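Local structure of flagellar brake protein YcgR (Klebsiella pneumoniae, 5KEC) at residues N186-I190 against S201-S206; F115-H119 against I139-S143; H129-E133 against N155-L159; L172-I178 against R219-I223. The protein binds cyclic di-GMP with its PilZ domain and neighbouring parts of the chain and, as the transcriptional activator MrkH, probably couples this second messenger to type 3 fimbriae expression. All blocks are in the same frame, centred on the assembly; numbering follows the deposited sequence.

Contact 1: residues N186-I190 against S201-S206; sequences NVIVI and SYYQIS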
# COMPACT_ATOMS: atom_id res chain seq x y z
N ASN B 186 -6.34 8.21 6.41
CA ASN B 186 -6.14 9.65 6.34
C ASN B 186 -7.41 10.40 5.97
O ASN B 186 -8.14 10.00 5.07
CB ASN B 186 -5.04 9.97 5.32
CG ASN B 186 -4.14 11.10 5.77
OD1 ASN B 186 -3.21 10.89 6.56
ND2 ASN B 186 -4.40 12.30 5.26
N VAL B 187 -7.68 11.49 6.68
CA VAL B 187 -8.82 12.33 6.34
C VAL B 187 -8.35 13.76 6.09
O VAL B 187 -7.67 14.36 6.93
CB VAL B 187 -9.88 12.33 7.46
CG1 VAL B 187 -11.09 13.16 7.05
CG2 VAL B 187 -10.31 10.89 7.80
N ILE B 188 -8.69 14.29 4.92
CA ILE B 188 -8.45 15.70 4.61
C ILE B 188 -9.72 16.40 4.16
O ILE B 188 -10.68 15.75 3.73
CB ILE B 188 -7.35 15.90 3.54
CG1 ILE B 188 -7.81 15.37 2.18
CG2 ILE B 188 -6.04 15.26 3.96
CD1 ILE B 188 -6.76 15.51 1.07
N VAL B 189 -9.72 17.72 4.25
CA VAL B 189 -10.84 18.53 3.80
C VAL B 189 -10.40 19.36 2.61
O VAL B 189 -9.52 20.21 2.73
CB VAL B 189 -11.32 19.51 4.89
CG1 VAL B 189 -12.72 20.02 4.56
CG2 VAL B 189 -11.28 18.85 6.25
N ILE B 190 -11.03 19.11 1.47
CA ILE B 190 -10.73 19.84 0.25
C ILE B 190 -11.79 20.90 0.02
O ILE B 190 -12.98 20.60 -0.05
CB ILE B 190 -10.67 18.89 -0.96
CG1 ILE B 190 -9.53 17.89 -0.77
CG2 ILE B 190 -10.50 19.67 -2.25
CD1 ILE B 190 -9.47 16.81 -1.84
N SER B 201 -16.82 22.46 0.72
CA SER B 201 -15.81 21.60 1.34
C SER B 201 -16.19 20.12 1.24
O SER B 201 -17.31 19.73 1.56
CB SER B 201 -15.58 22.00 2.80
OG SER B 201 -15.09 23.33 2.89
N TYR B 202 -15.24 19.31 0.80
CA TYR B 202 -15.44 17.88 0.66
C TYR B 202 -14.45 17.16 1.53
O TYR B 202 -13.27 17.52 1.58
CB TYR B 202 -15.26 17.46 -0.80
CG TYR B 202 -16.13 18.23 -1.75
CD1 TYR B 202 -17.38 17.75 -2.12
CD2 TYR B 202 -15.73 19.46 -2.26
CE1 TYR B 202 -18.19 18.46 -2.99
CE2 TYR B 202 -16.53 20.18 -3.13
CZ TYR B 202 -17.76 19.67 -3.49
OH TYR B 202 -18.57 20.38 -4.35
N TYR B 203 -14.91 16.13 2.24
CA TYR B 203 -14.02 15.34 3.06
C TYR B 203 -13.56 14.10 2.30
O TYR B 203 -14.38 13.34 1.77
CB TYR B 203 -14.70 14.94 4.37
CG TYR B 203 -15.01 16.12 5.26
CD1 TYR B 203 -14.16 16.47 6.29
CD2 TYR B 203 -16.15 16.89 5.05
CE1 TYR B 203 -14.44 17.55 7.10
CE2 TYR B 203 -16.43 17.98 5.86
CZ TYR B 203 -15.57 18.30 6.88
OH TYR B 203 -15.84 19.38 7.69
N GLN B 204 -12.25 13.92 2.22
CA GLN B 204 -11.68 12.77 1.55
C GLN B 204 -11.08 11.83 2.59
O GLN B 204 -10.15 12.20 3.31
CB GLN B 204 -10.61 13.18 0.54
CG GLN B 204 -9.89 12.01 -0.11
CD GLN B 204 -8.93 12.44 -1.20
OE1 GLN B 204 -9.34 12.78 -2.30
NE2 GLN B 204 -7.64 12.43 -0.88
N ILE B 205 -11.63 10.62 2.67
CA ILE B 205 -11.13 9.62 3.59
C ILE B 205 -10.40 8.54 2.81
O ILE B 205 -11.00 7.85 1.98
CB ILE B 205 -12.26 8.99 4.43
CG1 ILE B 205 -12.98 10.08 5.23
CG2 ILE B 205 -11.70 7.93 5.36
CD1 ILE B 205 -14.28 10.54 4.61
N SER B 206 -9.10 8.42 3.06
CA SER B 206 -8.28 7.44 2.37
C SER B 206 -8.30 6.17 3.18
O SER B 206 -8.06 6.18 4.38
CB SER B 206 -6.85 7.94 2.18
OG SER B 206 -6.83 9.04 1.29

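Contact 2: residues F115-H119 against I139-S143; sequences FRLRH and IKDIS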
# COMPACT_ATOMS: atom_id res chain seq x y z
N PHE B 115 -0.24 5.46 -4.97
CA PHE B 115 -1.04 6.11 -6.01
C PHE B 115 -2.37 5.40 -6.24
O PHE B 115 -2.44 4.17 -6.19
CB PHE B 115 -0.25 6.19 -7.32
CG PHE B 115 0.78 7.29 -7.35
CD1 PHE B 115 0.47 8.53 -7.88
CD2 PHE B 115 2.05 7.07 -6.84
CE1 PHE B 115 1.42 9.54 -7.90
CE2 PHE B 115 3.00 8.08 -6.86
CZ PHE B 115 2.68 9.32 -7.40
N ARG B 116 -3.41 6.18 -6.50
CA ARG B 116 -4.74 5.65 -6.76
C ARG B 116 -5.32 6.26 -8.03
O ARG B 116 -5.03 7.41 -8.37
CB ARG B 116 -5.67 5.86 -5.56
CG ARG B 116 -5.24 5.11 -4.30
CD ARG B 116 -6.17 5.35 -3.12
NE ARG B 116 -6.44 6.78 -2.91
CZ ARG B 116 -5.63 7.61 -2.26
NH1 ARG B 116 -4.49 7.17 -1.74
NH2 ARG B 116 -5.96 8.89 -2.13
N LEU B 117 -6.15 5.50 -8.73
CA LEU B 117 -6.66 5.91 -10.04
C LEU B 117 -8.00 6.65 -9.97
O LEU B 117 -8.98 6.16 -9.42
CB LEU B 117 -6.78 4.68 -10.95
CG LEU B 117 -7.27 4.90 -12.38
CD1 LEU B 117 -6.40 5.92 -13.10
CD2 LEU B 117 -7.27 3.57 -13.12
N ARG B 118 -8.03 7.85 -10.56
CA ARG B 118 -9.26 8.63 -10.68
C ARG B 118 -10.12 8.04 -11.79
O ARG B 118 -9.59 7.43 -12.72
CB ARG B 118 -8.91 10.09 -10.97
CG ARG B 118 -10.10 11.04 -11.00
CD ARG B 118 -9.65 12.49 -11.11
NE ARG B 118 -8.77 12.71 -12.26
CZ ARG B 118 -9.19 13.12 -13.45
NH1 ARG B 118 -10.48 13.36 -13.66
NH2 ARG B 118 -8.32 13.30 -14.44
N HIS B 119 -11.43 8.21 -11.71
CA HIS B 119 -12.33 7.59 -12.68
C HIS B 119 -13.65 8.34 -12.86
O HIS B 119 -13.91 9.33 -12.19
CB HIS B 119 -12.59 6.13 -12.30
CG HIS B 119 -13.23 5.97 -10.95
ND1 HIS B 119 -14.60 6.02 -10.77
CD2 HIS B 119 -12.70 5.76 -9.73
CE1 HIS B 119 -14.88 5.85 -9.49
NE2 HIS B 119 -13.74 5.69 -8.83
N ILE B 139 -16.86 6.85 -4.06
CA ILE B 139 -15.53 6.28 -4.26
C ILE B 139 -14.84 7.09 -5.36
O ILE B 139 -15.14 6.93 -6.54
CB ILE B 139 -15.61 4.80 -4.65
CG1 ILE B 139 -16.27 4.00 -3.53
CG2 ILE B 139 -14.22 4.24 -4.97
CD1 ILE B 139 -16.35 2.52 -3.81
N LYS B 140 -13.93 7.97 -4.96
CA LYS B 140 -13.35 8.93 -5.90
C LYS B 140 -12.21 8.33 -6.70
O LYS B 140 -12.10 8.55 -7.91
CB LYS B 140 -12.88 10.20 -5.17
CG LYS B 140 -13.99 10.97 -4.49
CD LYS B 140 -15.11 11.31 -5.45
CE LYS B 140 -14.67 12.34 -6.49
NZ LYS B 140 -15.79 12.70 -7.41
N ASP B 141 -11.34 7.59 -6.03
CA ASP B 141 -10.29 6.87 -6.72
C ASP B 141 -10.07 5.52 -6.07
O ASP B 141 -10.61 5.23 -5.00
CB ASP B 141 -8.99 7.67 -6.80
CG ASP B 141 -8.44 8.02 -5.43
OD1 ASP B 141 -8.60 7.20 -4.51
OD2 ASP B 141 -7.85 9.11 -5.30
N ILE B 142 -9.28 4.68 -6.72
CA ILE B 142 -9.16 3.30 -6.28
C ILE B 142 -7.87 2.67 -6.81
O ILE B 142 -7.45 2.93 -7.94
CB ILE B 142 -10.39 2.48 -6.74
CG1 ILE B 142 -10.41 1.10 -6.09
CG2 ILE B 142 -10.45 2.38 -8.26
CD1 ILE B 142 -11.64 0.29 -6.45
N SER B 143 -7.23 1.87 -5.96
CA SER B 143 -6.11 1.04 -6.37
C SER B 143 -6.48 -0.37 -5.96
O SER B 143 -7.63 -0.63 -5.62
CB SER B 143 -4.82 1.49 -5.69
OG SER B 143 -4.88 1.31 -4.29

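Contact 3: residues H129-E133 against N155-L159; sequences HKNGE and NLKFL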
# COMPACT_ATOMS: atom_id res chain seq x y z
N HIS B 129 -22.24 2.75 10.59
CA HIS B 129 -21.22 2.90 11.62
C HIS B 129 -21.56 2.00 12.80
O HIS B 129 -22.59 1.31 12.80
CB HIS B 129 -21.11 4.37 12.05
CG HIS B 129 -20.46 5.25 11.01
ND1 HIS B 129 -19.20 5.01 10.51
CD2 HIS B 129 -20.91 6.37 10.39
CE1 HIS B 129 -18.90 5.94 9.62
NE2 HIS B 129 -19.92 6.78 9.53
N LYS B 130 -20.69 1.99 13.81
CA LYS B 130 -20.85 1.12 14.96
C LYS B 130 -22.17 1.37 15.70
O LYS B 130 -22.73 0.44 16.28
CB LYS B 130 -19.68 1.30 15.93
CG LYS B 130 -18.31 1.04 15.32
CD LYS B 130 -17.22 1.08 16.38
CE LYS B 130 -15.90 0.51 15.86
NZ LYS B 130 -14.90 0.32 16.95
N ASN B 131 -22.65 2.60 15.67
CA ASN B 131 -23.89 2.95 16.35
C ASN B 131 -25.13 2.75 15.48
O ASN B 131 -26.22 3.18 15.84
CB ASN B 131 -23.84 4.40 16.83
CG ASN B 131 -23.75 5.38 15.68
OD1 ASN B 131 -23.70 4.97 14.52
ND2 ASN B 131 -23.73 6.67 15.99
N GLY B 132 -24.95 2.12 14.33
CA GLY B 132 -26.08 1.82 13.46
C GLY B 132 -26.43 2.92 12.47
O GLY B 132 -27.31 2.75 11.63
N GLU B 133 -25.73 4.05 12.56
CA GLU B 133 -25.99 5.15 11.65
C GLU B 133 -25.51 4.82 10.23
O GLU B 133 -24.41 4.31 10.05
CB GLU B 133 -25.31 6.43 12.14
CG GLU B 133 -25.49 7.61 11.21
CD GLU B 133 -25.06 8.91 11.86
OE1 GLU B 133 -25.64 9.27 12.90
OE2 GLU B 133 -24.15 9.58 11.32
N ASN B 155 -19.15 11.42 9.49
CA ASN B 155 -19.28 11.21 10.92
C ASN B 155 -17.87 11.03 11.47
O ASN B 155 -17.36 9.91 11.57
CB ASN B 155 -20.12 9.97 11.21
CG ASN B 155 -20.69 9.96 12.62
OD1 ASN B 155 -20.13 10.57 13.53
ND2 ASN B 155 -21.82 9.28 12.80
N LEU B 156 -17.23 12.15 11.80
CA LEU B 156 -15.79 12.15 12.04
C LEU B 156 -15.29 11.22 13.14
O LEU B 156 -14.19 10.67 13.05
CB LEU B 156 -15.28 13.58 12.27
CG LEU B 156 -15.28 14.43 11.00
CD1 LEU B 156 -14.88 15.87 11.32
CD2 LEU B 156 -14.34 13.83 9.97
N LYS B 157 -16.10 11.02 14.18
CA LYS B 157 -15.65 10.21 15.30
C LYS B 157 -15.44 8.74 14.92
O LYS B 157 -14.77 8.00 15.63
CB LYS B 157 -16.60 10.34 16.49
CG LYS B 157 -17.97 9.74 16.27
CD LYS B 157 -18.83 9.96 17.50
CE LYS B 157 -20.19 9.32 17.35
NZ LYS B 157 -20.98 9.45 18.62
N PHE B 158 -16.01 8.32 13.79
CA PHE B 158 -15.83 6.95 13.33
C PHE B 158 -14.75 6.84 12.27
O PHE B 158 -14.53 5.76 11.70
CB PHE B 158 -17.14 6.39 12.80
CG PHE B 158 -18.19 6.22 13.85
CD1 PHE B 158 -19.29 7.05 13.89
CD2 PHE B 158 -18.06 5.24 14.81
CE1 PHE B 158 -20.25 6.90 14.87
CE2 PHE B 158 -19.01 5.09 15.80
CZ PHE B 158 -20.11 5.92 15.82
N LEU B 159 -14.08 7.95 12.02
CA LEU B 159 -13.11 8.04 10.94
C LEU B 159 -11.73 8.46 11.43
O LEU B 159 -10.97 9.09 10.71
CB LEU B 159 -13.61 9.03 9.88
CG LEU B 159 -15.00 8.75 9.33
CD1 LEU B 159 -15.45 9.84 8.38
CD2 LEU B 159 -15.03 7.39 8.65
O HOH W 1 -19.46 9.03 7.52
O HOH W 2 -23.92 9.01 14.67

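Contact 4: residues L172-I178 against R219-I223; sequences LAEYGEI and RIEKI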
# COMPACT_ATOMS: atom_id res chain seq x y z
N LEU B 172 -20.26 -1.06 -7.02
CA LEU B 172 -19.42 -0.81 -8.19
C LEU B 172 -20.17 -0.94 -9.51
O LEU B 172 -19.65 -1.48 -10.49
CB LEU B 172 -18.19 -1.73 -8.16
CG LEU B 172 -17.37 -1.65 -6.87
CD1 LEU B 172 -16.40 -2.83 -6.73
CD2 LEU B 172 -16.63 -0.32 -6.78
N ALA B 173 -21.40 -0.44 -9.54
CA ALA B 173 -22.19 -0.40 -10.76
C ALA B 173 -22.15 -1.74 -11.49
O ALA B 173 -22.55 -2.77 -10.94
CB ALA B 173 -21.69 0.72 -11.68
N GLU B 174 -21.66 -1.72 -12.73
CA GLU B 174 -21.70 -2.91 -13.59
C GLU B 174 -20.95 -4.10 -13.00
O GLU B 174 -21.18 -5.24 -13.41
CB GLU B 174 -21.13 -2.60 -14.98
CG GLU B 174 -21.28 -1.15 -15.42
CD GLU B 174 -19.96 -0.40 -15.39
OE1 GLU B 174 -19.20 -0.49 -16.38
OE2 GLU B 174 -19.69 0.29 -14.39
N TYR B 175 -20.06 -3.85 -12.05
CA TYR B 175 -19.22 -4.91 -11.50
C TYR B 175 -19.83 -5.59 -10.29
O TYR B 175 -19.26 -6.54 -9.76
CB TYR B 175 -17.83 -4.38 -11.16
CG TYR B 175 -17.10 -3.81 -12.36
CD1 TYR B 175 -16.30 -4.62 -13.15
CD2 TYR B 175 -17.23 -2.46 -12.71
CE1 TYR B 175 -15.63 -4.10 -14.25
CE2 TYR B 175 -16.57 -1.94 -13.81
CZ TYR B 175 -15.77 -2.77 -14.57
OH TYR B 175 -15.10 -2.26 -15.67
N GLY B 176 -20.99 -5.11 -9.87
CA GLY B 176 -21.69 -5.70 -8.73
C GLY B 176 -21.30 -5.05 -7.41
O GLY B 176 -20.94 -3.87 -7.35
N GLU B 177 -21.39 -5.83 -6.34
CA GLU B 177 -21.10 -5.32 -5.02
C GLU B 177 -20.04 -6.18 -4.34
O GLU B 177 -19.92 -7.37 -4.61
CB GLU B 177 -22.37 -5.25 -4.17
CG GLU B 177 -23.38 -4.27 -4.73
CD GLU B 177 -24.55 -4.01 -3.80
OE1 GLU B 177 -24.97 -4.94 -3.09
OE2 GLU B 177 -25.04 -2.86 -3.79
N ILE B 178 -19.28 -5.54 -3.46
CA ILE B 178 -18.25 -6.23 -2.71
C ILE B 178 -18.26 -5.76 -1.27
O ILE B 178 -18.01 -4.59 -0.99
CB ILE B 178 -16.85 -5.97 -3.30
CG1 ILE B 178 -16.79 -6.39 -4.77
CG2 ILE B 178 -15.78 -6.72 -2.48
CD1 ILE B 178 -15.44 -6.17 -5.41
N ARG B 219 -11.57 -9.36 -8.19
CA ARG B 219 -12.61 -8.53 -8.78
C ARG B 219 -12.15 -7.07 -8.82
O ARG B 219 -12.34 -6.38 -9.82
CB ARG B 219 -13.92 -8.67 -8.01
CG ARG B 219 -14.62 -10.00 -8.25
CD ARG B 219 -15.84 -10.14 -7.36
NE ARG B 219 -16.93 -9.26 -7.77
CZ ARG B 219 -17.99 -8.98 -7.02
NH1 ARG B 219 -18.10 -9.50 -5.81
NH2 ARG B 219 -18.93 -8.16 -7.48
N ILE B 220 -11.53 -6.61 -7.74
CA ILE B 220 -11.00 -5.25 -7.70
C ILE B 220 -9.93 -5.04 -8.77
O ILE B 220 -9.89 -4.00 -9.43
CB ILE B 220 -10.42 -4.90 -6.32
CG1 ILE B 220 -11.52 -4.80 -5.27
CG2 ILE B 220 -9.66 -3.58 -6.38
CD1 ILE B 220 -12.52 -3.72 -5.54
N GLU B 221 -9.07 -6.04 -8.94
CA GLU B 221 -7.96 -5.95 -9.88
C GLU B 221 -8.45 -5.92 -11.33
O GLU B 221 -7.85 -5.26 -12.17
CB GLU B 221 -6.97 -7.10 -9.64
CG GLU B 221 -6.12 -6.89 -8.38
CD GLU B 221 -5.36 -8.14 -7.94
OE1 GLU B 221 -5.86 -9.26 -8.18
OE2 GLU B 221 -4.27 -7.98 -7.35
N LYS B 222 -9.55 -6.61 -11.60
CA LYS B 222 -10.13 -6.58 -12.94
C LYS B 222 -10.74 -5.23 -13.25
O LYS B 222 -10.61 -4.72 -14.37
CB LYS B 222 -11.18 -7.68 -13.09
CG LYS B 222 -10.58 -9.07 -13.13
CD LYS B 222 -11.63 -10.13 -13.45
CE LYS B 222 -12.72 -10.18 -12.40
NZ LYS B 222 -13.70 -11.27 -12.67
N ILE B 223 -11.40 -4.63 -12.27
CA ILE B 223 -11.92 -3.28 -12.43
C ILE B 223 -10.78 -2.30 -12.70
O ILE B 223 -10.89 -1.41 -13.54
CB ILE B 223 -12.68 -2.83 -11.17
CG1 ILE B 223 -13.88 -3.73 -10.89
CG2 ILE B 223 -13.11 -1.36 -11.30
CD1 ILE B 223 -14.57 -3.43 -9.59
O HOH W 3 -16.96 -8.09 -10.43

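Contact 1: residues N186-I190 against S201-S206
The backbone O of Asn-186 receives the N-H of Ser-206 at 2.7 Å in an almost straight bond (171°) lying in the carbonyl plane. The return bond, from Asn-186 N to Ser-206 O, is weak at 3.3 Å. Ile-188 with Gln-204 and Ile-190 with Tyr-202 form two more hydrogen-bonded antiparallel pairs. Val-187 with Ile-205 and Val-189 with Tyr-203 are the non-hydrogen-bonded pairs between them.

On the face of these last four, the beta-branched Val-187, Val-189 and Ile-205 suit the extended backbone, and Tyr-203 offers its valine neighbour a broad ring face. Val-187 CG2 lies beside Ile-205 CG1 at 3.8 Å. Val-189 CG1 lies over that face, 4.1 Å from the ring centroid, a CH-pi contact displaced toward the rim, while CG2 meets Tyr-203 CE1 at 3.5 Å.

The other face is more polar. Gln-204 is extended through CG (chi1 175°), which carries its amide out beside the ends of the two isoleucines: NE2 comes 3.8 Å from Ile-188 CD1, and OE1 lies near Ile-190 CD1. Asn-186, Gln-204 and Ser-206 belong to this face and bind cyclic di-GMP in the ligand-bound protein. This is a PilZ-barrel beta hairpin with nucleotide-binding residues on one face.

Contact 2: residues F115-H119 against I139-S143
Arg-116 reaches across to Asp-141 along most of its length. Its CB lies 3.4 Å from Asp-141 OD1, and CG passes 3.8 Å from Ser-143 OG, a hydroxyl hydrogen-bonded to the backbone N of Gly-145 and Gly-146. CD passes the carboxylate, and the bend at chi3 (-49°) swings NE onto Asp-141 OD1, 2.7 Å away, in a salt bridge. The acceptor is in the guanidinium plane, but NE approaches from above the carboxylate plane, 38° out of it; NH2 lies 3.7 Å from Asp-141 OD2. A long arginine suits this place because its aliphatic part can pack across Asp-141 and Ser-143 while its charge meets the acid.

Beside this pair Leu-117 N donates to Ile-142 O at 3.0 Å, and Ile-142 N to Leu-117 O at 3.1 Å. The His-119 ring comes close to the carbonyls of Ile-139 and Lys-140, with NE2 3.0 Å from Ile-139 O.

Asp-141, Ser-143 and Gly-146 form the DxSxxG signature of PilZ domains and bind cyclic di-GMP in the ligand-bound protein. Leu-117, His-119 and Ile-142 pack on Leu-227 of helix 214-234, while Arg-116 lies against Ala-148 of strand 146-151 and Gln-204 and Ser-206 of strand 199-210.

Contact 3: residues H129-E133 against N155-L159
His-129 and Phe-158 bring two compact turns together, their CA atoms 7.0 Å apart. Residues 129-132 form a type I beta turn closed by the bond from Gly-132 N to His-129 O, and His-129 N donates to Glu-133 O across its base. Glycine suits position 132, where phi is positive (88°). Asn-131 OD1 accepts from Glu-133 N at 3.0 Å, an Asx turn that stiffens the tip. Opposite lies a short 3-10 segment at 156-158, held by bonds such as that from Phe-158 N to Asn-155 O.

The His-129 and Phe-158 rings are nearly parallel (11°) but strongly offset, centroids 4.7 Å apart, with little of one ring above the other. Instead, His-129 CB sits over the Phe-158 face, 3.8 Å from its centroid, in a CH-pi contact, and Phe-158 CB lies over the imidazole, 3.4 Å from ND1. The opposite phenyl face carries Lys-157 CG. The first of these turns joins strands 124-128 and 134-142 of the PilZ barrel; the second belongs to the connection from strand 146-151 to strand 164-171.

Polar groups line part of the pair's rim. Asn-131 ND2 meets the phenyl edge at CE1, 3.7 Å away, and Lys-130 adds aliphatic contact through CB. One water bridges His-129 NE2 and Asn-155 N, lying in the imidazole plane. A second accepts from both Asn-131 ND2 and Asn-155 ND2. Asn-155 CG stands anti to its own N (chi1 -160°), which turns the amide toward Glu-133; there ND2 makes a weak, strongly bent bond to Glu-133 OE2 at 2.8 Å.

Contact 4: residues L172-I178 against R219-I223
Leu-172 CD1 and Ile-223 CD1 meet at 3.4 Å, tighter than usual for two methyl groups, at the apolar centre of this contact. Here the C-terminal helix 214-234 packs against the hairpin connection between strands 164-171 and 177-193 of the PilZ barrel. Ile-220, one helical turn before Ile-223, extends the cluster: its CD1 lies 3.8 Å from Ile-178 CD1 and also approaches Leu-172 CD1. Branched aliphatic residues three apart suit this surface because they emerge on one side of the helix.

Outward from the methyl groups, Tyr-175 lays a face of its ring against Ile-223. CG1 sits above the plane, 3.7 Å from the ring centroid and offset toward the rim, in a CH-pi contact. Tyr-175 OH hydrogen-bonds to Asp-226 OD2, further along the same helix, so the tyrosine serves both an apolar and a polar neighbour.

Arg-219 forms the polar edge. Its chain bends at chi3 (71°), bringing the guanidinium alongside the turn with one face over Ile-178 CG1, which is 3.5 Å from NH1. NH2 donates to Tyr-175 O at 2.8 Å, with the acceptor in the guanidinium plane; NH1 and NH2 also make weak bonds to Glu-177 O. A single side chain thus reaches carbonyls on both sides of Gly-176, whose positive phi suits glycine and whose lack of a side chain lets NH2 come close. A water accepts from Arg-219 NE and donates to Tyr-175 O, at 2.9 Å from each.

How the contacts relate
Contacts 1, 2 and 4 reach the same antiparallel sheet of the PilZ domain, while contact 3 joins two of its connecting loops. Contacts 2 and 3 interleave along the sequence; both close before contact 4 opens, and contact 1 is nested within contact 4, sharing strand 177-193 with it. The centres of contacts 1 and 2 are about 14 Å apart, linked by Arg-116 packing on Ser-206 and Gln-204, so together they gather cyclic di-GMP-binding residues from separate strands. Contact 2 also packs on contact 4 through Ile-142 and Ile-220, about 13 Å between centres, placing the C-terminal helix beside the strand end and turn that carry the DxSxxG motif. Contact 3 touches contact 1 through Leu-159.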